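Local coordinates for Myo-inositol phosphohydrolase (PDB 4WU3), which probably removes phosphate groups from inositol phosphates such as phytate, as a PTP-like phosphatase, and binds inositol-(1,3,4,5)-tetrakisphosphate, at residues Met553-Lys558 against Gly565-Arg570; Thr372-Thr377 against Met602-Tyr607; Tyr308-Val311 against Asp316-Thr319; Glu227-Leu232 against Ile258-Lys263. The protein carries 2 engineered substitutions. One frame throughout, in Å; residues are numbered along the deposited sequence.

The contacts form two pairs on opposite sides of the chain's centre. Contacts 1 and 2 lie about 9 Å apart between centres, and so do contacts 3 and 4. Contacts 1 and 3 are about 52 Å apart between centres. Contact 1 is buried, and it joins an aspartate-arginine salt bridge to packed methionine, isoleucine and leucine. Contact 2 lies at the surface nearby and rests on one lysine-glutamate pair. Contact 3 is partly buried, with a tyrosine hydroxyl bonded to a loop carbonyl. Contact 4 is a surface contact without cross-segment hydrogen bonds, built on a leucine over a tyrosine ring. Contacts 3 and 4 adjoin where helices 291-313 and 247-261 pack.

Contact 1 (Met553-Lys558 against Gly565-Arg570); sequences MYDMMK and GDILSR
Ile567 lays its CD1 methyl against the carboxylate of Asp555, 3.4 Å from Asp555 CG. The two side chains run alongside each other, pointing opposite ways. Arg570 grips the same carboxylate side-on in a bidentate salt bridge. With chi1 at -163°, Asp555 swings its carboxylate away from its own N, toward Arg570. Arg570 NH1 lies 2.7 Å from Asp555 OD1, and Arg570 NE lies 2.9 Å from Asp555 OD2. Both oxygens use their syn lone pairs. The carboxylate and guanidinium planes are only 20° apart, so the two bonds hold the acid nearly flat with the guanidinium. The pair is buried and the charges probably offset each other. Gln571 NE2 also bonds to Asp555 OD2, while Arg570 NH2 reaches the carbonyls of Thr381 and Lys383. The other flank is apolar. Met556 CG meets Ile567 CG2 at 4.0 Å, and Met556 CE approaches Leu568 CD2 at 4.3 Å. The axes of segments 553-558 and 565-570 approach to 9.9 Å, at 138° between their N-to-C directions. Helix 545-558 begins at the phosphate-binding loop, where Gly545 and Arg546 line the ligand pocket. Its far end packs on helix 564-573, with helices 593-613, 517-529 and 385-388 around the pair.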
loop_
_atom_site.group_PDB
_atom_site.type_symbol
_atom_site.label_atom_id
_atom_site.label_comp_id
_atom_site.label_asym_id
_atom_site.label_seq_id
_atom_site.Cartn_x
_atom_site.Cartn_y
_atom_site.Cartn_z
ATOM N N MET A 553 27.466 -20.570 26.986
ATOM C CA MET A 553 26.610 -20.751 28.158
ATOM C C MET A 553 27.143 -21.842 29.086
ATOM O O MET A 553 27.115 -21.703 30.309
ATOM C CB MET A 553 25.183 -21.087 27.734
ATOM C CG MET A 553 24.377 -19.875 27.311
ATOM S SD MET A 553 22.667 -20.298 26.982
ATOM C CE MET A 553 22.699 -20.680 25.233
ATOM N N TYR A 554 27.610 -22.937 28.500
ATOM C CA TYR A 554 28.197 -24.016 29.272
ATOM C C TYR A 554 29.517 -23.572 29.916
ATOM O O TYR A 554 29.750 -23.825 31.095
ATOM C CB TYR A 554 28.413 -25.233 28.372
ATOM C CG TYR A 554 28.883 -26.472 29.089
ATOM C CD1 TYR A 554 28.214 -26.945 30.207
ATOM C CD2 TYR A 554 29.975 -27.188 28.633
ATOM C CE1 TYR A 554 28.635 -28.085 30.862
ATOM C CE2 TYR A 554 30.397 -28.332 29.281
ATOM C CZ TYR A 554 29.724 -28.776 30.394
ATOM O OH TYR A 554 30.153 -29.918 31.043
ATOM N N ASP A 555 30.378 -22.911 29.142
ATOM C CA ASP A 555 31.616 -22.360 29.671
ATOM C C ASP A 555 31.323 -21.529 30.928
ATOM O O ASP A 555 31.928 -21.754 31.980
ATOM C CB ASP A 555 32.309 -21.514 28.604
ATOM C CG ASP A 555 33.792 -21.243 28.910
ATOM O OD1 ASP A 555 34.285 -21.607 30.006
ATOM O OD2 ASP A 555 34.471 -20.646 28.038
ATOM N N MET A 556 30.384 -20.588 30.817
ATOM C CA MET A 556 30.029 -19.707 31.930
ATOM C C MET A 556 29.588 -20.512 33.128
ATOM O O MET A 556 29.993 -20.234 34.263
ATOM C CB MET A 556 28.857 -18.793 31.573
ATOM C CG MET A 556 29.200 -17.593 30.733
ATOM S SD MET A 556 27.698 -16.701 30.285
ATOM C CE MET A 556 28.105 -16.288 28.598
ATOM N N MET A 557 28.705 -21.471 32.881
ATOM C CA MET A 557 28.143 -22.271 33.956
ATOM C C MET A 557 29.258 -22.923 34.767
ATOM O O MET A 557 29.185 -22.981 35.986
ATOM C CB MET A 557 27.192 -23.346 33.403
ATOM C CG MET A 557 25.845 -22.812 32.919
ATOM S SD MET A 557 24.879 -24.013 31.972
ATOM C CE MET A 557 24.326 -25.114 33.273
ATOM N N LYS A 558 30.286 -23.411 34.081
ATOM C CA LYS A 558 31.355 -24.188 34.717
ATOM C C LYS A 558 32.446 -23.284 35.284
ATOM O O LYS A 558 33.174 -23.672 36.186
ATOM C CB LYS A 558 31.979 -25.156 33.700
ATOM C CG LYS A 558 30.989 -26.097 33.022
ATOM C CD LYS A 558 30.636 -27.280 33.904
ATOM C CE LYS A 558 31.803 -28.252 34.014
ATOM N NZ LYS A 558 31.450 -29.451 34.820
ATOM N N GLY A 565 33.192 -11.020 29.058
ATOM C CA GLY A 565 34.046 -10.707 27.928
ATOM C C GLY A 565 35.143 -11.720 27.654
ATOM O O GLY A 565 35.504 -11.945 26.493
ATOM N N ASP A 566 35.688 -12.336 28.703
ATOM C CA ASP A 566 36.708 -13.375 28.518
ATOM C C ASP A 566 36.105 -14.663 27.929
ATOM O O ASP A 566 36.685 -15.289 27.032
ATOM C CB ASP A 566 37.424 -13.681 29.835
ATOM C CG ASP A 566 38.490 -12.654 30.176
ATOM O OD1 ASP A 566 38.603 -11.636 29.469
ATOM O OD2 ASP A 566 39.224 -12.863 31.163
ATOM N N ILE A 567 34.937 -15.044 28.429
ATOM C CA ILE A 567 34.213 -16.196 27.892
ATOM C C ILE A 567 33.942 -15.987 26.395
ATOM O O ILE A 567 34.322 -16.809 25.555
ATOM C CB ILE A 567 32.867 -16.387 28.608
ATOM C CG1 ILE A 567 33.072 -16.728 30.088
ATOM C CG2 ILE A 567 32.042 -17.455 27.915
ATOM C CD1 ILE A 567 33.554 -18.141 30.347
ATOM N N LEU A 568 33.283 -14.887 26.058
ATOM C CA LEU A 568 32.918 -14.636 24.665
ATOM C C LEU A 568 34.158 -14.532 23.791
ATOM O O LEU A 568 34.199 -15.028 22.661
ATOM C CB LEU A 568 32.063 -13.372 24.553
ATOM C CG LEU A 568 30.729 -13.465 25.298
ATOM C CD1 LEU A 568 29.835 -12.287 24.950
ATOM C CD2 LEU A 568 30.004 -14.774 25.011
ATOM N N SER A 569 35.186 -13.897 24.327
ATOM C CA SER A 569 36.425 -13.730 23.591
ATOM C C SER A 569 37.124 -15.071 23.317
ATOM O O SER A 569 37.520 -15.352 22.189
ATOM C CB SER A 569 37.341 -12.767 24.340
ATOM O OG SER A 569 36.730 -11.485 24.450
ATOM N N ARG A 570 37.260 -15.924 24.321
ATOM C CA ARG A 570 37.937 -17.176 24.068
ATOM C C ARG A 570 37.107 -18.116 23.192
ATOM O O ARG A 570 37.664 -18.793 22.322
ATOM C CB ARG A 570 38.374 -17.850 25.365
ATOM C CG ARG A 570 37.264 -18.359 26.261
ATOM C CD ARG A 570 37.799 -18.450 27.675
ATOM N NE ARG A 570 37.059 -19.390 28.499
ATOM C CZ ARG A 570 37.413 -19.713 29.732
ATOM N NH1 ARG A 570 36.706 -20.568 30.424
ATOM N NH2 ARG A 570 38.479 -19.186 30.284
#

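Contact 2 (Thr372-Thr377 against Met602-Tyr607); sequences TGKGFT and MIEKFY
Lys374 and Glu604 meet in a salt bridge, with Lys374 NZ donating to Glu604 OE2 at 2.9 Å. The ammonium comes from the syn side of that oxygen, 19° out of the carboxylate plane. The side chains lie nearly perpendicular. Lys374 is fully extended, with CG anti to the backbone N (chi1 -180°), and the two extended chains together bridge the 10.1 Å between Lys374 CA and Glu604 CA. The lysine CD also passes 3.4 Å from Glu604 OE2. Lys374 and Gly375 are the central residues of a type II beta turn, closed by Phe376 N bonding to Gly373 O at 3.2 Å. Gly375 suits this turn, because its backbone angles would press a CB against the preceding carbonyl. Several polar groups of the loop have partners close by. Lys374 O accepts from Tyr578 OH, and Thr377 N bonds to Ser569 OG on helix 564-573. Thr372 OG1 is bonded to Val369 O. One charged pair therefore links the loop to helix 593-613. It lies at the surface, where solvent would probably screen the attraction, so it probably adds only modestly to the backbone and neighbouring bonds that hold the turn.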
loop_
_atom_site.group_PDB
_atom_site.type_symbol
_atom_site.label_atom_id
_atom_site.label_comp_id
_atom_site.label_asym_id
_atom_site.label_seq_id
_atom_site.Cartn_x
_atom_site.Cartn_y
_atom_site.Cartn_z
ATOM N N THR A 372 33.621 -8.770 16.371
ATOM C CA THR A 372 33.556 -9.070 17.798
ATOM C C THR A 372 32.440 -8.211 18.404
ATOM O O THR A 372 31.345 -8.148 17.844
ATOM C CB THR A 372 34.920 -8.868 18.514
ATOM O OG1 THR A 372 35.334 -7.499 18.439
ATOM C CG2 THR A 372 35.997 -9.734 17.872
ATOM N N GLY A 373 32.698 -7.559 19.532
ATOM C CA GLY A 373 31.672 -6.775 20.210
ATOM C C GLY A 373 32.081 -6.394 21.618
ATOM O O GLY A 373 33.272 -6.394 21.946
ATOM N N LYS A 374 31.093 -6.073 22.451
ATOM C CA LYS A 374 31.333 -5.618 23.816
ATOM C C LYS A 374 32.119 -6.646 24.634
ATOM O O LYS A 374 31.738 -7.813 24.720
ATOM C CB LYS A 374 29.998 -5.307 24.507
ATOM C CG LYS A 374 30.128 -4.818 25.945
ATOM C CD LYS A 374 28.770 -4.560 26.590
ATOM C CE LYS A 374 28.919 -4.039 28.015
ATOM N NZ LYS A 374 27.614 -3.960 28.732
ATOM N N GLY A 375 33.219 -6.197 25.231
ATOM C CA GLY A 375 34.006 -7.029 26.141
ATOM C C GLY A 375 35.135 -7.792 25.463
ATOM O O GLY A 375 35.872 -8.530 26.113
ATOM N N PHE A 376 35.274 -7.637 24.154
ATOM C CA PHE A 376 36.252 -8.442 23.434
ATOM C C PHE A 376 37.686 -8.115 23.817
ATOM O O PHE A 376 38.113 -6.960 23.766
ATOM C CB PHE A 376 36.122 -8.299 21.919
ATOM C CG PHE A 376 37.261 -8.937 21.171
ATOM C CD1 PHE A 376 37.351 -10.313 21.076
ATOM C CD2 PHE A 376 38.269 -8.161 20.616
ATOM C CE1 PHE A 376 38.406 -10.909 20.418
ATOM C CE2 PHE A 376 39.329 -8.750 19.953
ATOM C CZ PHE A 376 39.398 -10.129 19.853
ATOM N N THR A 377 38.431 -9.151 24.179
ATOM C CA THR A 377 39.863 -9.020 24.364
ATOM C C THR A 377 40.603 -10.094 23.588
ATOM O O THR A 377 40.144 -11.227 23.488
ATOM C CB THR A 377 40.280 -9.106 25.841
ATOM O OG1 THR A 377 41.706 -9.125 25.906
ATOM C CG2 THR A 377 39.738 -10.362 26.503
ATOM N N MET A 602 20.669 -10.928 25.593
ATOM C CA MET A 602 20.316 -12.101 26.370
ATOM C C MET A 602 21.526 -12.872 26.884
ATOM O O MET A 602 21.427 -13.528 27.922
ATOM C CB MET A 602 19.402 -13.036 25.566
ATOM C CG MET A 602 18.021 -12.463 25.261
ATOM S SD MET A 602 17.071 -11.990 26.724
ATOM C CE MET A 602 16.655 -13.584 27.409
ATOM N N ILE A 603 22.656 -12.818 26.179
ATOM C CA ILE A 603 23.845 -13.530 26.652
ATOM C C ILE A 603 24.382 -12.875 27.927
ATOM O O ILE A 603 24.890 -13.565 28.810
ATOM C CB ILE A 603 24.954 -13.630 25.589
ATOM C CG1 ILE A 603 26.063 -14.590 26.050
ATOM C CG2 ILE A 603 25.557 -12.267 25.301
ATOM C CD1 ILE A 603 25.602 -16.007 26.305
ATOM N N GLU A 604 24.253 -11.551 28.028
ATOM C CA GLU A 604 24.553 -10.842 29.270
ATOM C C GLU A 604 23.610 -11.242 30.383
ATOM O O GLU A 604 24.036 -11.432 31.528
ATOM C CB GLU A 604 24.420 -9.338 29.089
ATOM C CG GLU A 604 25.570 -8.703 28.353
ATOM C CD GLU A 604 25.482 -7.191 28.332
ATOM O OE1 GLU A 604 24.378 -6.648 28.556
ATOM O OE2 GLU A 604 26.520 -6.544 28.089
ATOM N N LYS A 605 22.321 -11.324 30.070
ATOM C CA LYS A 605 21.360 -11.754 31.068
ATOM C C LYS A 605 21.768 -13.126 31.581
ATOM O O LYS A 605 21.846 -13.355 32.794
ATOM C CB LYS A 605 19.939 -11.761 30.514
ATOM C CG LYS A 605 19.338 -10.363 30.445
ATOM C CD LYS A 605 17.823 -10.378 30.331
ATOM C CE LYS A 605 17.260 -8.978 30.540
ATOM N NZ LYS A 605 15.778 -8.919 30.395
ATOM N N PHE A 606 22.074 -14.032 30.666
ATOM C CA PHE A 606 22.401 -15.383 31.075
ATOM C C PHE A 606 23.641 -15.401 31.966
ATOM O O PHE A 606 23.729 -16.201 32.880
ATOM C CB PHE A 606 22.594 -16.301 29.876
ATOM C CG PHE A 606 22.833 -17.717 30.261
ATOM C CD1 PHE A 606 21.768 -18.558 30.501
ATOM C CD2 PHE A 606 24.123 -18.199 30.422
ATOM C CE1 PHE A 606 21.982 -19.861 30.869
ATOM C CE2 PHE A 606 24.343 -19.507 30.794
ATOM C CZ PHE A 606 23.270 -20.337 31.017
ATOM N N TYR A 607 24.593 -14.516 31.702
ATOM C CA TYR A 607 25.755 -14.379 32.572
ATOM C C TYR A 607 25.313 -14.031 33.991
ATOM O O TYR A 607 25.788 -14.631 34.967
ATOM C CB TYR A 607 26.700 -13.308 32.046
ATOM C CG TYR A 607 27.927 -13.130 32.898
ATOM C CD1 TYR A 607 29.039 -13.945 32.727
ATOM C CD2 TYR A 607 27.967 -12.165 33.893
ATOM C CE1 TYR A 607 30.165 -13.799 33.516
ATOM C CE2 TYR A 607 29.088 -12.005 34.687
ATOM C CZ TYR A 607 30.185 -12.825 34.494
ATOM O OH TYR A 607 31.298 -12.670 35.288
#

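Contact 3 (Tyr308-Val311 against Asp316-Thr319); sequences YDYV and DLKT
This is the link between two successive helices: the last turn of helix 291-313 is tied to the loop that leads into helix 321-327. Tyr310 does the tying. A chi1 of 162° turns the ring away from its own N and sends it from the helix into the returning loop. Tyr310 OH donates to Thr319 O at 2.6 Å. The C=O...donor angle is 159°, and the donor is tilted 16° from the carbonyl plane. The carbonyl oxygen lies at the edge of the tyrosine ring, in its plane. Leu317 runs across the tyrosine, with CD2 at 4.0 Å from Tyr310 CE2. Tyr310 OH also passes 3.7 Å from Leu317 CA. Trp324 and Tyr321 meet the tyrosine ring edge-to-face, so aromatic residues of the next helix probably help to fix it. Leu317 has positive backbone angles, as the loop turns sharply there. Lys318 N makes a weak bond to Asp316 OD1 in the manner of an Asx turn. Helix 247-261 lies beside the contact, and Lys230 NZ of helix 219-230 bonds to Leu317 O. Asp309, one residue before the tyrosine, forms a salt bridge with Lys329 of the second subunit. A water bridges the two segments: it donates to Tyr310 OH at 3.1 Å and to Leu317 O at 3.2 Å, so the hydroxyl both gives and accepts.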
loop_
_atom_site.group_PDB
_atom_site.type_symbol
_atom_site.label_atom_id
_atom_site.label_comp_id
_atom_site.label_asym_id
_atom_site.label_seq_id
_atom_site.Cartn_x
_atom_site.Cartn_y
_atom_site.Cartn_z
ATOM N N TYR A 308 -16.411 -9.005 7.978
ATOM C CA TYR A 308 -17.883 -9.090 8.026
ATOM C C TYR A 308 -18.394 -10.392 7.404
ATOM O O TYR A 308 -19.188 -11.133 8.017
ATOM C CB TYR A 308 -18.515 -7.913 7.290
ATOM C CG TYR A 308 -20.024 -7.870 7.356
ATOM C CD1 TYR A 308 -20.671 -7.286 8.437
ATOM C CD2 TYR A 308 -20.808 -8.398 6.334
ATOM C CE1 TYR A 308 -22.047 -7.228 8.503
ATOM C CE2 TYR A 308 -22.194 -8.344 6.395
ATOM C CZ TYR A 308 -22.806 -7.749 7.482
ATOM O OH TYR A 308 -24.186 -7.689 7.565
ATOM N N ASP A 309 -17.935 -10.656 6.182
ATOM C CA ASP A 309 -18.268 -11.890 5.472
ATOM C C ASP A 309 -17.885 -13.133 6.277
ATOM O O ASP A 309 -18.641 -14.089 6.315
ATOM C CB ASP A 309 -17.583 -11.928 4.099
ATOM C CG ASP A 309 -18.141 -10.912 3.143
ATOM O OD1 ASP A 309 -19.199 -10.357 3.443
ATOM O OD2 ASP A 309 -17.519 -10.649 2.096
ATOM N N TYR A 310 -16.713 -13.112 6.906
ATOM C CA TYR A 310 -16.238 -14.245 7.690
ATOM C C TYR A 310 -17.172 -14.530 8.862
ATOM O O TYR A 310 -17.555 -15.678 9.100
ATOM C CB TYR A 310 -14.833 -13.986 8.228
ATOM C CG TYR A 310 -14.466 -14.895 9.371
ATOM C CD1 TYR A 310 -14.170 -16.230 9.150
ATOM C CD2 TYR A 310 -14.413 -14.416 10.679
ATOM C CE1 TYR A 310 -13.837 -17.064 10.191
ATOM C CE2 TYR A 310 -14.072 -15.248 11.726
ATOM C CZ TYR A 310 -13.787 -16.570 11.475
ATOM O OH TYR A 310 -13.469 -17.410 12.520
ATOM N N VAL A 311 -17.542 -13.489 9.593
ATOM C CA VAL A 311 -18.441 -13.667 10.718
ATOM C C VAL A 311 -19.818 -14.113 10.212
ATOM O O VAL A 311 -20.442 -14.996 10.803
ATOM C CB VAL A 311 -18.532 -12.407 11.590
ATOM C CG1 VAL A 311 -19.529 -12.617 12.727
ATOM C CG2 VAL A 311 -17.158 -12.085 12.170
ATOM N N ASP A 316 -20.189 -19.472 14.313
ATOM C CA ASP A 316 -19.580 -20.221 15.417
ATOM C C ASP A 316 -18.084 -19.898 15.616
ATOM O O ASP A 316 -17.479 -20.322 16.605
ATOM C CB ASP A 316 -19.763 -21.729 15.193
ATOM C CG ASP A 316 -19.210 -22.213 13.826
ATOM O OD1 ASP A 316 -18.673 -21.392 13.034
ATOM O OD2 ASP A 316 -19.326 -23.432 13.548
ATOM N N LEU A 317 -17.493 -19.163 14.676
ATOM C CA LEU A 317 -16.073 -18.796 14.749
ATOM C C LEU A 317 -15.161 -20.020 14.838
ATOM O O LEU A 317 -14.061 -19.957 15.389
ATOM C CB LEU A 317 -15.809 -17.873 15.941
ATOM C CG LEU A 317 -16.717 -16.649 16.062
ATOM C CD1 LEU A 317 -16.424 -15.894 17.353
ATOM C CD2 LEU A 317 -16.551 -15.728 14.869
ATOM N N LYS A 318 -15.615 -21.128 14.272
ATOM C CA LYS A 318 -14.888 -22.392 14.371
ATOM C C LYS A 318 -13.646 -22.411 13.477
ATOM O O LYS A 318 -12.538 -22.639 13.946
ATOM C CB LYS A 318 -15.833 -23.545 14.027
ATOM C CG LYS A 318 -15.241 -24.930 14.205
ATOM C CD LYS A 318 -16.282 -26.003 13.902
ATOM C CE LYS A 318 -15.662 -27.386 13.782
ATOM N NZ LYS A 318 -15.206 -27.905 15.102
ATOM N N THR A 319 -13.836 -22.190 12.184
ATOM C CA THR A 319 -12.714 -22.078 11.261
ATOM C C THR A 319 -12.000 -20.767 11.545
ATOM O O THR A 319 -12.632 -19.712 11.602
ATOM C CB THR A 319 -13.190 -22.046 9.802
ATOM O OG1 THR A 319 -13.999 -23.191 9.520
ATOM C CG2 THR A 319 -12.015 -22.007 8.848
HETATM O O HOH W 1 -11.769 -17.790 15.093
#

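Contact 4 (Glu227-Leu232 against Ile258-Lys263)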
loop_
_atom_site.group_PDB
_atom_site.type_symbol
_atom_site.label_atom_id
_atom_site.label_comp_id
_atom_site.label_asym_id
_atom_site.label_seq_id
_atom_site.Cartn_x
_atom_site.Cartn_y
_atom_site.Cartn_z
ATOM N N GLU A 227 -9.121 -15.686 19.216
ATOM C CA GLU A 227 -8.903 -16.673 20.262
ATOM C C GLU A 227 -8.978 -16.021 21.661
ATOM O O GLU A 227 -9.505 -16.622 22.597
ATOM C CB GLU A 227 -7.585 -17.419 20.045
ATOM C CG GLU A 227 -7.596 -18.297 18.796
ATOM C CD GLU A 227 -8.689 -19.377 18.781
ATOM O OE1 GLU A 227 -8.777 -20.179 19.753
ATOM O OE2 GLU A 227 -9.441 -19.446 17.764
ATOM N N PHE A 228 -8.491 -14.791 21.802
ATOM C CA PHE A 228 -8.719 -14.019 23.031
ATOM C C PHE A 228 -10.209 -13.730 23.239
ATOM O O PHE A 228 -10.757 -13.870 24.340
ATOM C CB PHE A 228 -7.942 -12.707 22.943
ATOM C CG PHE A 228 -8.438 -11.617 23.858
ATOM C CD1 PHE A 228 -8.140 -11.631 25.216
ATOM C CD2 PHE A 228 -9.152 -10.539 23.347
ATOM C CE1 PHE A 228 -8.579 -10.607 26.047
ATOM C CE2 PHE A 228 -9.575 -9.504 24.173
ATOM C CZ PHE A 228 -9.293 -9.545 25.526
ATOM N N TYR A 229 -10.868 -13.309 22.171
ATOM C CA TYR A 229 -12.268 -12.932 22.250
ATOM C C TYR A 229 -13.128 -14.097 22.719
ATOM O O TYR A 229 -14.002 -13.942 23.576
ATOM C CB TYR A 229 -12.752 -12.439 20.889
ATOM C CG TYR A 229 -14.210 -12.044 20.864
ATOM C CD1 TYR A 229 -14.614 -10.777 21.269
ATOM C CD2 TYR A 229 -15.179 -12.931 20.435
ATOM C CE1 TYR A 229 -15.946 -10.409 21.235
ATOM C CE2 TYR A 229 -16.513 -12.574 20.411
ATOM C CZ TYR A 229 -16.890 -11.315 20.815
ATOM O OH TYR A 229 -18.220 -10.947 20.779
ATOM N N LYS A 230 -12.881 -15.265 22.145
ATOM C CA LYS A 230 -13.666 -16.451 22.451
ATOM C C LYS A 230 -13.462 -16.961 23.875
ATOM O O LYS A 230 -14.276 -17.720 24.383
ATOM C CB LYS A 230 -13.328 -17.554 21.457
ATOM C CG LYS A 230 -13.851 -17.264 20.060
ATOM C CD LYS A 230 -13.056 -17.996 18.995
ATOM C CE LYS A 230 -13.350 -19.484 19.012
ATOM N NZ LYS A 230 -12.576 -20.189 17.953
ATOM N N SER A 231 -12.382 -16.539 24.519
ATOM C CA SER A 231 -12.101 -16.995 25.863
ATOM C C SER A 231 -12.609 -16.006 26.908
ATOM O O SER A 231 -12.419 -16.232 28.094
ATOM C CB SER A 231 -10.597 -17.213 26.047
ATOM O OG SER A 231 -9.929 -15.963 26.171
ATOM N N LEU A 232 -13.253 -14.919 26.482
ATOM C CA LEU A 232 -13.684 -13.889 27.427
ATOM C C LEU A 232 -14.874 -14.321 28.256
ATOM O O LEU A 232 -15.751 -15.005 27.772
ATOM C CB LEU A 232 -14.065 -12.602 26.710
ATOM C CG LEU A 232 -12.883 -11.832 26.165
ATOM C CD1 LEU A 232 -13.360 -10.638 25.347
ATOM C CD2 LEU A 232 -11.999 -11.410 27.321
ATOM N N ILE A 258 -19.352 -6.082 14.521
ATOM C CA ILE A 258 -19.632 -7.194 13.620
ATOM C C ILE A 258 -19.783 -8.530 14.362
ATOM O O ILE A 258 -20.691 -9.317 14.083
ATOM C CB ILE A 258 -18.506 -7.322 12.574
ATOM C CG1 ILE A 258 -18.667 -6.246 11.488
ATOM C CG2 ILE A 258 -18.487 -8.719 11.982
ATOM C CD1 ILE A 258 -17.405 -5.998 10.689
ATOM N N LEU A 259 -18.884 -8.789 15.303
ATOM C CA LEU A 259 -18.947 -10.011 16.115
ATOM C C LEU A 259 -20.239 -10.102 16.934
ATOM O O LEU A 259 -20.745 -11.196 17.186
ATOM C CB LEU A 259 -17.747 -10.087 17.052
ATOM C CG LEU A 259 -16.431 -10.523 16.410
ATOM C CD1 LEU A 259 -15.252 -10.203 17.315
ATOM C CD2 LEU A 259 -16.480 -12.011 16.076
ATOM N N LYS A 260 -20.769 -8.959 17.348
ATOM C CA LYS A 260 -22.007 -8.936 18.113
ATOM C C LYS A 260 -23.257 -8.885 17.230
ATOM O O LYS A 260 -24.298 -9.376 17.618
ATOM C CB LYS A 260 -22.037 -7.724 19.045
ATOM C CG LYS A 260 -20.936 -7.683 20.076
ATOM C CD LYS A 260 -21.104 -8.782 21.097
ATOM C CE LYS A 260 -20.061 -8.624 22.188
ATOM N NZ LYS A 260 -20.263 -9.578 23.314
ATOM N N ASN A 261 -23.162 -8.293 16.047
ATOM C CA ASN A 261 -24.363 -7.887 15.348
ATOM C C ASN A 261 -24.426 -8.202 13.864
ATOM O O ASN A 261 -25.396 -7.840 13.207
ATOM C CB ASN A 261 -24.550 -6.384 15.527
ATOM C CG ASN A 261 -24.709 -5.985 16.979
ATOM O OD1 ASN A 261 -25.534 -6.545 17.698
ATOM N ND2 ASN A 261 -23.924 -5.004 17.418
ATOM N N ALA A 262 -23.411 -8.857 13.315
ATOM C CA ALA A 262 -23.396 -9.055 11.872
ATOM C C ALA A 262 -24.686 -9.715 11.400
ATOM O O ALA A 262 -25.144 -9.437 10.295
ATOM C CB ALA A 262 -22.191 -9.876 11.442
ATOM N N LYS A 263 -25.275 -10.568 12.240
ATOM C CA LYS A 263 -26.460 -11.344 11.860
ATOM C C LYS A 263 -27.674 -10.476 11.586
ATOM O O LYS A 263 -28.522 -10.823 10.770
ATOM C CB LYS A 263 -26.848 -12.323 12.971
ATOM C CG LYS A 263 -25.962 -13.544 13.089
ATOM C CD LYS A 263 -26.342 -14.377 14.307
ATOM C CE LYS A 263 -25.306 -15.456 14.581
ATOM N NZ LYS A 263 -25.715 -16.382 15.673
#
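Tyr229 and Leu259 make the main contact, a CH-pi interaction. Leu259 CD1 sits 3.8 Å above the centroid of the Tyr229 ring, 4° off the ring normal. The methyl is thus centred over the face and lies at nearly equal distance from all six ring carbons. With chi1 at 179° the ring extends straight off the helix, across to the other one. Leu259 CB adds to the packing at 3.9 Å from Tyr229 OH.

A second kind of contact is at the ring edge. Lys260 bends at chi2 (-68°) and brings its CE to 3.3 Å from Tyr229 OH, near the ring plane. Lys260 NZ is near the hydroxyl too, but no hydrogen bond joins them. Lys260 NZ instead bonds to a glycerol molecule, probably from the crystallisation liquor.

Segment 227-232 also has polar bonds of its own. Ser231 OG donates to Phe228 O at 2.9 Å, and Ser231 N bonds to the same oxygen at 3.1 Å. Both arrive from one face of the carbonyl plane. Lys230 NZ also forms a salt bridge with Glu227 OE2 at 3.2 Å.

The contact joins the C-terminal parts of helices 219-230 and 247-261 at the surface of the domain. Both helices flank the sheet that contains strand 237-241 in the PTP-like fold, and helix 247-261 follows the loop after that strand. Phe228 and Leu232 rest on Leu238 of strand 237-241. Ile258 and Leu259 pack on Phe307 of helix 291-313, and Ile258 also touches Ile270 of helix 267-276.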